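Local coordinates for SalCYP truncation (Salinispora tropica, PDB 7ABB), which is a truncated bacterial cytochrome P450, a mainly helical heme protein that holds heme c in its core, at residues A[107-111]-A[347-351]; A[248-253]-A[366-372]. All blocks are in the same frame, centred on the assembly; numbering follows the deposited sequence.

Contact 1: A[107-111]-A[347-351]; sequences LTPAI and YARAQ
Leu107 and Ile111, four residues apart where helix 108-120 sets out, meet the phenol of Tyr347 on helix 345-362 through their terminal methyls. The apolar contacts centre on one ring carbon: Leu107 CD1 lies 3.5 Å from Tyr347 CE1, with the two side chains crossing at about a right angle, and Ile111 CD1 lies 3.7 Å from the same CE1, coming in at a slant. Tyr347 has its CG anti to the backbone N (chi1 -158°), which carries the ring off its own helix towards the other. Ile111 also spreads along the partner helix, its CD1 4.4 Å from Ala350 CB and its CG2 4.2 Å from Gln351 CA. Thr108 adds a loose van der Waals contact, OG1 4.1 Å from Ala350 CB; that hydroxyl is hydrogen-bonded to the backbone O of Ala104.

The polar groups find their partners away from the interface between the two segments. Tyr347 OH bonds to the backbone O of Asn142 in helix 130-147, and Gln351 OE1 pairs with Asn142 ND2. Gln351 NE2 adds a weak bond back to Tyr347 O at 3.4 Å.

The chemistry is therefore divided: dispersion between methyls and ring joins the two helices directly, while the tyrosine's hydroxyl and the glutamine's amide tie helix 345-362 to helix 130-147, the hydroxyl holding the same end of the ring that the methyls pack against.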
ATOM      1  N   LEU A 107       6.195 -17.460  -5.197  1.00 17.48           N
ATOM      2  CA  LEU A 107       6.361 -17.258  -3.771  1.00 17.91           C
ATOM      3  C   LEU A 107       5.109 -17.596  -2.978  1.00 18.72           C
ATOM      4  O   LEU A 107       5.154 -17.555  -1.745  1.00 18.06           O
ATOM      5  CB  LEU A 107       6.763 -15.810  -3.489  1.00 19.06           C
ATOM      6  CG  LEU A 107       8.124 -15.354  -4.040  1.00 23.39           C
ATOM      7  CD1 LEU A 107       8.299 -13.874  -3.851  1.00 24.05           C
ATOM      8  CD2 LEU A 107       9.232 -16.082  -3.346  1.00 27.61           C
ATOM      9  N   THR A 108       4.025 -17.988  -3.641  1.00 16.80           N
ATOM     10  CA  THR A 108       2.770 -18.140  -2.905  1.00 16.60           C
ATOM     11  C   THR A 108       2.773 -19.358  -1.981  1.00 18.10           C
ATOM     12  O   THR A 108       2.221 -19.273  -0.881  1.00 17.44           O
ATOM     13  CB  THR A 108       1.594 -18.162  -3.885  1.00 17.95           C
ATOM     14  OG1 THR A 108       1.429 -16.851  -4.416  1.00 18.35           O
ATOM     15  CG2 THR A 108       0.285 -18.545  -3.192  1.00 19.29           C
ATOM     16  N   PRO A 109       3.390 -20.497  -2.324  1.00 16.45           N
ATOM     17  CA  PRO A 109       3.449 -21.575  -1.323  1.00 18.16           C
ATOM     18  C   PRO A 109       4.093 -21.122  -0.022  1.00 17.40           C
ATOM     19  O   PRO A 109       3.627 -21.485   1.067  1.00 18.73           O
ATOM     20  CB  PRO A 109       4.219 -22.678  -2.058  1.00 20.68           C
ATOM     21  CG  PRO A 109       3.834 -22.457  -3.509  1.00 21.33           C
ATOM     22  CD  PRO A 109       3.859 -20.963  -3.641  1.00 18.64           C
ATOM     23  N   ALA A 110       5.142 -20.292  -0.097  1.00 17.46           N
ATOM     24  CA  ALA A 110       5.763 -19.776   1.123  1.00 18.35           C
ATOM     25  C   ALA A 110       4.837 -18.812   1.859  1.00 17.87           C
ATOM     26  O   ALA A 110       4.710 -18.880   3.087  1.00 18.01           O
ATOM     27  CB  ALA A 110       7.099 -19.107   0.773  1.00 18.11           C
ATOM     28  N   ILE A 111       4.172 -17.922   1.125  1.00 18.19           N
ATOM     29  CA  ILE A 111       3.212 -17.005   1.729  1.00 17.11           C
ATOM     30  C   ILE A 111       2.116 -17.785   2.436  1.00 15.75           C
ATOM     31  O   ILE A 111       1.725 -17.474   3.568  1.00 16.09           O
ATOM     32  CB  ILE A 111       2.618 -16.087   0.651  1.00 16.19           C
ATOM     33  CG1 ILE A 111       3.683 -15.174   0.043  1.00 18.11           C
ATOM     34  CG2 ILE A 111       1.461 -15.277   1.242  1.00 16.58           C
ATOM     35  CD1 ILE A 111       3.174 -14.450  -1.175  1.00 18.63           C
ATOM     36  N   TYR A 347       2.243  -8.609  -5.662  1.00 16.71           N
ATOM     37  CA  TYR A 347       2.663  -9.267  -4.421  1.00 18.73           C
ATOM     38  C   TYR A 347       1.687  -8.946  -3.302  1.00 18.63           C
ATOM     39  O   TYR A 347       1.365  -9.820  -2.489  1.00 18.88           O
ATOM     40  CB  TYR A 347       4.090  -8.842  -4.041  1.00 19.14           C
ATOM     41  CG  TYR A 347       4.799  -9.816  -3.122  1.00 19.42           C
ATOM     42  CD1 TYR A 347       4.914 -11.141  -3.475  1.00 20.19           C
ATOM     43  CD2 TYR A 347       5.386  -9.392  -1.947  1.00 18.91           C
ATOM     44  CE1 TYR A 347       5.569 -12.044  -2.662  1.00 21.95           C
ATOM     45  CE2 TYR A 347       6.056 -10.291  -1.118  1.00 20.87           C
ATOM     46  CZ  TYR A 347       6.135 -11.616  -1.487  1.00 19.90           C
ATOM     47  OH  TYR A 347       6.794 -12.544  -0.695  1.00 21.96           O
ATOM     48  N   ALA A 348       1.244  -7.694  -3.226  1.00 17.15           N
ATOM     49  CA  ALA A 348       0.236  -7.310  -2.237  1.00 17.58           C
ATOM     50  C   ALA A 348      -1.044  -8.106  -2.434  1.00 18.07           C
ATOM     51  O   ALA A 348      -1.612  -8.637  -1.470  1.00 16.91           O
ATOM     52  CB  ALA A 348      -0.036  -5.804  -2.333  1.00 18.98           C
ATOM     53  N   ARG A 349      -1.528  -8.197  -3.674  1.00 16.83           N
ATOM     54  CA  ARG A 349      -2.715  -8.994  -3.970  1.00 16.72           C
ATOM     55  C   ARG A 349      -2.552 -10.440  -3.491  1.00 16.19           C
ATOM     56  O   ARG A 349      -3.471 -11.021  -2.895  1.00 17.69           O
ATOM     57  CB  ARG A 349      -2.995  -8.965  -5.464  1.00 16.59           C
ATOM     58  CG  ARG A 349      -3.621  -7.679  -5.960  1.00 17.84           C
ATOM     59  CD  ARG A 349      -3.710  -7.683  -7.460  1.00 19.36           C
ATOM     60  NE  ARG A 349      -4.632  -6.639  -7.881  1.00 17.72           N
ATOM     61  CZ  ARG A 349      -4.319  -5.598  -8.635  1.00 18.71           C
ATOM     62  NH1 ARG A 349      -3.098  -5.425  -9.136  1.00 22.42           N
ATOM     63  NH2 ARG A 349      -5.272  -4.698  -8.919  1.00 21.08           N
ATOM     64  N   ALA A 350      -1.411 -11.051  -3.806  1.00 14.52           N
ATOM     65  CA  ALA A 350      -1.189 -12.443  -3.400  1.00 16.90           C
ATOM     66  C   ALA A 350      -1.204 -12.568  -1.885  1.00 16.92           C
ATOM     67  O   ALA A 350      -1.772 -13.522  -1.336  1.00 16.63           O
ATOM     68  CB  ALA A 350       0.132 -12.965  -3.975  1.00 18.08           C
ATOM     69  N   GLN A 351      -0.597 -11.614  -1.184  1.00 15.95           N
ATOM     70  CA  GLN A 351      -0.568 -11.700   0.276  1.00 17.22           C
ATOM     71  C   GLN A 351      -1.961 -11.562   0.882  1.00 13.99           C
ATOM     72  O   GLN A 351      -2.286 -12.272   1.854  1.00 15.95           O
ATOM     73  CB  GLN A 351       0.339 -10.626   0.853  1.00 16.08           C
ATOM     74  CG  GLN A 351       1.801 -10.834   0.567  1.00 16.30           C
ATOM     75  CD  GLN A 351       2.620  -9.741   1.148  1.00 20.21           C
ATOM     76  OE1 GLN A 351       2.845  -9.718   2.346  1.00 19.62           O
ATOM     77  NE2 GLN A 351       3.070  -8.805   0.304  1.00 20.20           N
TER

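Contact 2: A[248-253]-A[366-372]; sequences IQHLAH and YRLPDPT
Tyr366 lays its ring alongside the last turns of helix 238-253, presenting its edge to Ala252 and Leu251. Ala252 CB sits near the ring plane, 3.7 Å from Tyr366 CD2, and Leu251 CB lies 3.2 Å from Tyr366 OH. Ile248 CD1 approaches obliquely and comes 3.7 Å from Tyr366 CZ. With CG between the backbone N and the carbonyl carbon (chi1 52°), the ring is carried over to the helix. Outside the segments the same ring meets Trp359 edge to face and makes a cation-pi contact with Arg258.

Leu368 flanks Ala252 too, its CD2 3.6 Å from Ala252 CB, while its side chain crosses that of Gln249 at about a right angle, CD1 nearest Gln249 CG at 3.9 Å. Between the tyrosine and the leucine the backbone comes close: Arg367 CA directs its hydrogen at Ala252 O, a CH...O contact of 3.4 Å.

His253 swings its ring out to the loop, CG anti to the backbone N (chi1 -178°), and meets Pro371 O at its edge. The His253 ND1 to Pro371 O bond, 3.0 Å long, is weak, bent to 134° at the hydrogen; the other ring nitrogen, NE2, is hydrogen-bonded to Glu374 OE1. A water donates to both Pro371 O and His253 O.

Ala252 is thus met by two larger side chains, Tyr366 and Leu368, and a weak direct bond and a shared water add polar links at His253, probably helping to place the loop.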
ATOM      1  N   ILE A 248     -10.819  -7.579   6.675  1.00 16.70           N
ATOM      2  CA  ILE A 248     -11.302  -8.547   7.666  1.00 15.18           C
ATOM      3  C   ILE A 248     -12.211  -7.867   8.672  1.00 18.36           C
ATOM      4  O   ILE A 248     -13.163  -8.481   9.159  1.00 19.25           O
ATOM      5  CB  ILE A 248     -10.134  -9.276   8.363  1.00 16.36           C
ATOM      6  CG1 ILE A 248     -10.656 -10.575   8.972  1.00 23.91           C
ATOM      7  CG2 ILE A 248      -9.480  -8.427   9.407  1.00 22.60           C
ATOM      8  CD1 ILE A 248     -10.824 -11.658   7.909  1.00 29.77           C
ATOM      9  N   GLN A 249     -11.954  -6.601   9.007  1.00 17.42           N
ATOM     10  CA  GLN A 249     -12.849  -5.916   9.932  1.00 18.50           C
ATOM     11  C   GLN A 249     -14.258  -5.811   9.356  1.00 18.93           C
ATOM     12  O   GLN A 249     -15.254  -6.009  10.076  1.00 19.70           O
ATOM     13  CB  GLN A 249     -12.299  -4.536  10.280  1.00 18.23           C
ATOM     14  CG  GLN A 249     -13.220  -3.807  11.242  1.00 21.55           C
ATOM     15  CD  GLN A 249     -12.706  -2.484  11.714  1.00 23.13           C
ATOM     16  OE1 GLN A 249     -12.385  -2.313  12.884  1.00 23.44           O
ATOM     17  NE2 GLN A 249     -12.703  -1.510  10.825  1.00 21.93           N
ATOM     18  N   HIS A 250     -14.371  -5.486   8.067  1.00 18.71           N
ATOM     19  CA  HIS A 250     -15.672  -5.466   7.422  1.00 19.24           C
ATOM     20  C   HIS A 250     -16.346  -6.832   7.468  1.00 20.38           C
ATOM     21  O   HIS A 250     -17.525  -6.939   7.839  1.00 22.38           O
ATOM     22  CB  HIS A 250     -15.525  -4.999   5.970  1.00 20.29           C
ATOM     23  CG  HIS A 250     -16.806  -5.062   5.208  1.00 20.97           C
ATOM     24  ND1 HIS A 250     -17.589  -3.950   4.986  1.00 26.63           N
ATOM     25  CD2 HIS A 250     -17.428  -6.095   4.595  1.00 20.48           C
ATOM     26  CE1 HIS A 250     -18.657  -4.303   4.293  1.00 28.85           C
ATOM     27  NE2 HIS A 250     -18.586  -5.594   4.038  1.00 22.79           N
ATOM     28  N   LEU A 251     -15.631  -7.894   7.064  1.00 20.41           N
ATOM     29  CA  LEU A 251     -16.228  -9.226   7.098  1.00 21.55           C
ATOM     30  C   LEU A 251     -16.678  -9.590   8.510  1.00 22.16           C
ATOM     31  O   LEU A 251     -17.724 -10.224   8.696  1.00 23.97           O
ATOM     32  CB  LEU A 251     -15.239 -10.254   6.559  1.00 21.77           C
ATOM     33  CG  LEU A 251     -14.812 -10.077   5.093  1.00 20.37           C
ATOM     34  CD1 LEU A 251     -13.722 -11.090   4.726  1.00 21.37           C
ATOM     35  CD2 LEU A 251     -15.966 -10.230   4.132  1.00 21.52           C
ATOM     36  N   ALA A 252     -15.902  -9.196   9.522  1.00 21.64           N
ATOM     37  CA  ALA A 252     -16.258  -9.506  10.906  1.00 20.62           C
ATOM     38  C   ALA A 252     -17.508  -8.785  11.378  1.00 25.45           C
ATOM     39  O   ALA A 252     -18.093  -9.194  12.377  1.00 26.15           O
ATOM     40  CB  ALA A 252     -15.068  -9.167  11.805  1.00 22.69           C
ATOM     41  N   HIS A 253     -17.940  -7.752  10.675  1.00 22.17           N
ATOM     42  CA  HIS A 253     -19.084  -6.920  11.021  1.00 26.78           C
ATOM     43  C   HIS A 253     -20.281  -7.193  10.127  1.00 26.60           C
ATOM     44  O   HIS A 253     -21.394  -6.759  10.457  1.00 29.68           O
ATOM     45  CB  HIS A 253     -18.649  -5.437  10.887  1.00 33.43           C
ATOM     46  CG  HIS A 253     -19.687  -4.431  11.255  1.00 30.11           C
ATOM     47  ND1 HIS A 253     -20.416  -4.491  12.425  1.00 43.25           N
ATOM     48  CD2 HIS A 253     -20.085  -3.310  10.616  1.00 33.29           C
ATOM     49  CE1 HIS A 253     -21.242  -3.461  12.478  1.00 51.28           C
ATOM     50  NE2 HIS A 253     -21.062  -2.728  11.392  1.00 46.86           N
ATOM     51  N   TYR A 366     -16.311 -15.546  12.780  1.00 20.30           N
ATOM     52  CA  TYR A 366     -15.603 -14.640  13.668  1.00 17.88           C
ATOM     53  C   TYR A 366     -16.401 -13.343  13.692  1.00 18.09           C
ATOM     54  O   TYR A 366     -17.278 -13.120  12.851  1.00 21.09           O
ATOM     55  CB  TYR A 366     -14.135 -14.427  13.215  1.00 19.78           C
ATOM     56  CG  TYR A 366     -14.023 -14.018  11.757  1.00 19.11           C
ATOM     57  CD1 TYR A 366     -14.040 -14.971  10.745  1.00 17.15           C
ATOM     58  CD2 TYR A 366     -14.011 -12.682  11.413  1.00 19.59           C
ATOM     59  CE1 TYR A 366     -13.996 -14.597   9.417  1.00 18.51           C
ATOM     60  CE2 TYR A 366     -13.957 -12.304  10.113  1.00 18.64           C
ATOM     61  CZ  TYR A 366     -13.968 -13.261   9.128  1.00 19.08           C
ATOM     62  OH  TYR A 366     -13.933 -12.863   7.810  1.00 19.05           O
ATOM     63  N   ARG A 367     -16.050 -12.464  14.626  1.00 19.95           N
ATOM     64  CA  ARG A 367     -16.794 -11.222  14.778  1.00 19.26           C
ATOM     65  C   ARG A 367     -15.930 -10.187  15.489  1.00 18.92           C
ATOM     66  O   ARG A 367     -14.902 -10.497  16.081  1.00 20.32           O
ATOM     67  CB  ARG A 367     -18.116 -11.446  15.530  1.00 20.66           C
ATOM     68  CG  ARG A 367     -17.927 -11.853  16.989  1.00 20.41           C
ATOM     69  CD  ARG A 367     -19.230 -12.218  17.693  1.00 21.56           C
ATOM     70  NE  ARG A 367     -19.838 -13.399  17.106  1.00 20.23           N
ATOM     71  CZ  ARG A 367     -21.018 -13.905  17.469  1.00 22.90           C
ATOM     72  NH1 ARG A 367     -21.721 -13.348  18.464  1.00 27.03           N
ATOM     73  NH2 ARG A 367     -21.498 -14.993  16.876  1.00 27.34           N
ATOM     74  N   LEU A 368     -16.381  -8.951  15.446  1.00 19.73           N
ATOM     75  CA  LEU A 368     -15.779  -7.944  16.300  1.00 18.67           C
ATOM     76  C   LEU A 368     -16.335  -8.100  17.717  1.00 18.03           C
ATOM     77  O   LEU A 368     -17.434  -8.624  17.907  1.00 20.00           O
ATOM     78  CB  LEU A 368     -16.064  -6.544  15.747  1.00 20.47           C
ATOM     79  CG  LEU A 368     -15.563  -6.356  14.310  1.00 21.05           C
ATOM     80  CD1 LEU A 368     -15.900  -4.926  13.836  1.00 27.36           C
ATOM     81  CD2 LEU A 368     -14.088  -6.639  14.169  1.00 21.33           C
ATOM     82  N   PRO A 369     -15.591  -7.661  18.739  1.00 20.00           N
ATOM     83  CA  PRO A 369     -16.015  -7.946  20.130  1.00 20.84           C
ATOM     84  C   PRO A 369     -17.440  -7.519  20.416  1.00 20.34           C
ATOM     85  O   PRO A 369     -18.236  -8.299  20.964  1.00 20.93           O
ATOM     86  CB  PRO A 369     -14.984  -7.171  20.954  1.00 20.56           C
ATOM     87  CG  PRO A 369     -13.714  -7.270  20.090  1.00 21.44           C
ATOM     88  CD  PRO A 369     -14.224  -7.104  18.677  1.00 23.00           C
ATOM     89  N   ASP A 370     -17.798  -6.279  20.040  1.00 21.05           N
ATOM     90  CA  ASP A 370     -19.187  -5.831  20.019  1.00 22.96           C
ATOM     91  C   ASP A 370     -19.551  -5.803  18.548  1.00 28.60           C
ATOM     92  O   ASP A 370     -19.149  -4.866  17.832  1.00 28.98           O
ATOM     93  CB  ASP A 370     -19.349  -4.451  20.650  1.00 23.61           C
ATOM     94  CG  ASP A 370     -20.768  -3.928  20.536  1.00 34.36           C
ATOM     95  OD1 ASP A 370     -21.524  -4.514  19.742  1.00 33.15           O
ATOM     96  OD2 ASP A 370     -21.125  -2.963  21.244  1.00 33.80           O
ATOM     97  N   PRO A 371     -20.249  -6.816  18.028  1.00 24.08           N
ATOM     98  CA  PRO A 371     -20.431  -6.921  16.574  1.00 29.69           C
ATOM     99  C   PRO A 371     -21.445  -5.942  15.999  1.00 32.28           C
ATOM    100  O   PRO A 371     -21.648  -5.940  14.776  1.00 44.09           O
ATOM    101  CB  PRO A 371     -20.899  -8.374  16.395  1.00 35.52           C
ATOM    102  CG  PRO A 371     -21.529  -8.725  17.668  1.00 36.27           C
ATOM    103  CD  PRO A 371     -20.830  -7.962  18.737  1.00 25.52           C
ATOM    104  N   THR A 372     -22.067  -5.103  16.815  1.00 29.28           N
ATOM    105  CA  THR A 372     -23.143  -4.238  16.335  1.00 37.44           C
ATOM    106  C   THR A 372     -22.850  -2.754  16.517  1.00 39.93           C
ATOM    107  O   THR A 372     -23.776  -1.933  16.430  1.00 54.13           O
ATOM    108  CB  THR A 372     -24.449  -4.598  17.029  1.00 43.96           C
ATOM    109  OG1 THR A 372     -24.328  -4.367  18.439  1.00 44.56           O
ATOM    110  CG2 THR A 372     -24.791  -6.048  16.756  1.00 49.81           C
TER
HETATM  111  O   HOH W   1     -22.342  -8.138  13.053  1.00 41.74           O

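Overall arrangement
Both contacts fasten helices of the P450 fold to parts of the chain far away in sequence, and their segments alternate along it. Helix 345-362 links them: contact 1 uses its early turns, at 347-351, and the loop that follows it supplies 366-372 to contact 2, where His360 near the helix end also touches Leu251. Contact 1 borders the heme c site, for Ala348 touches the ligand and the side chain of Gln351 is about 4 Å from it. Contact 2 is more peripheral, with the Ile248 side chain about 14 Å from heme c. The contact centres are about 25 Å apart and their nearest atoms about 10 Å, so they do not touch.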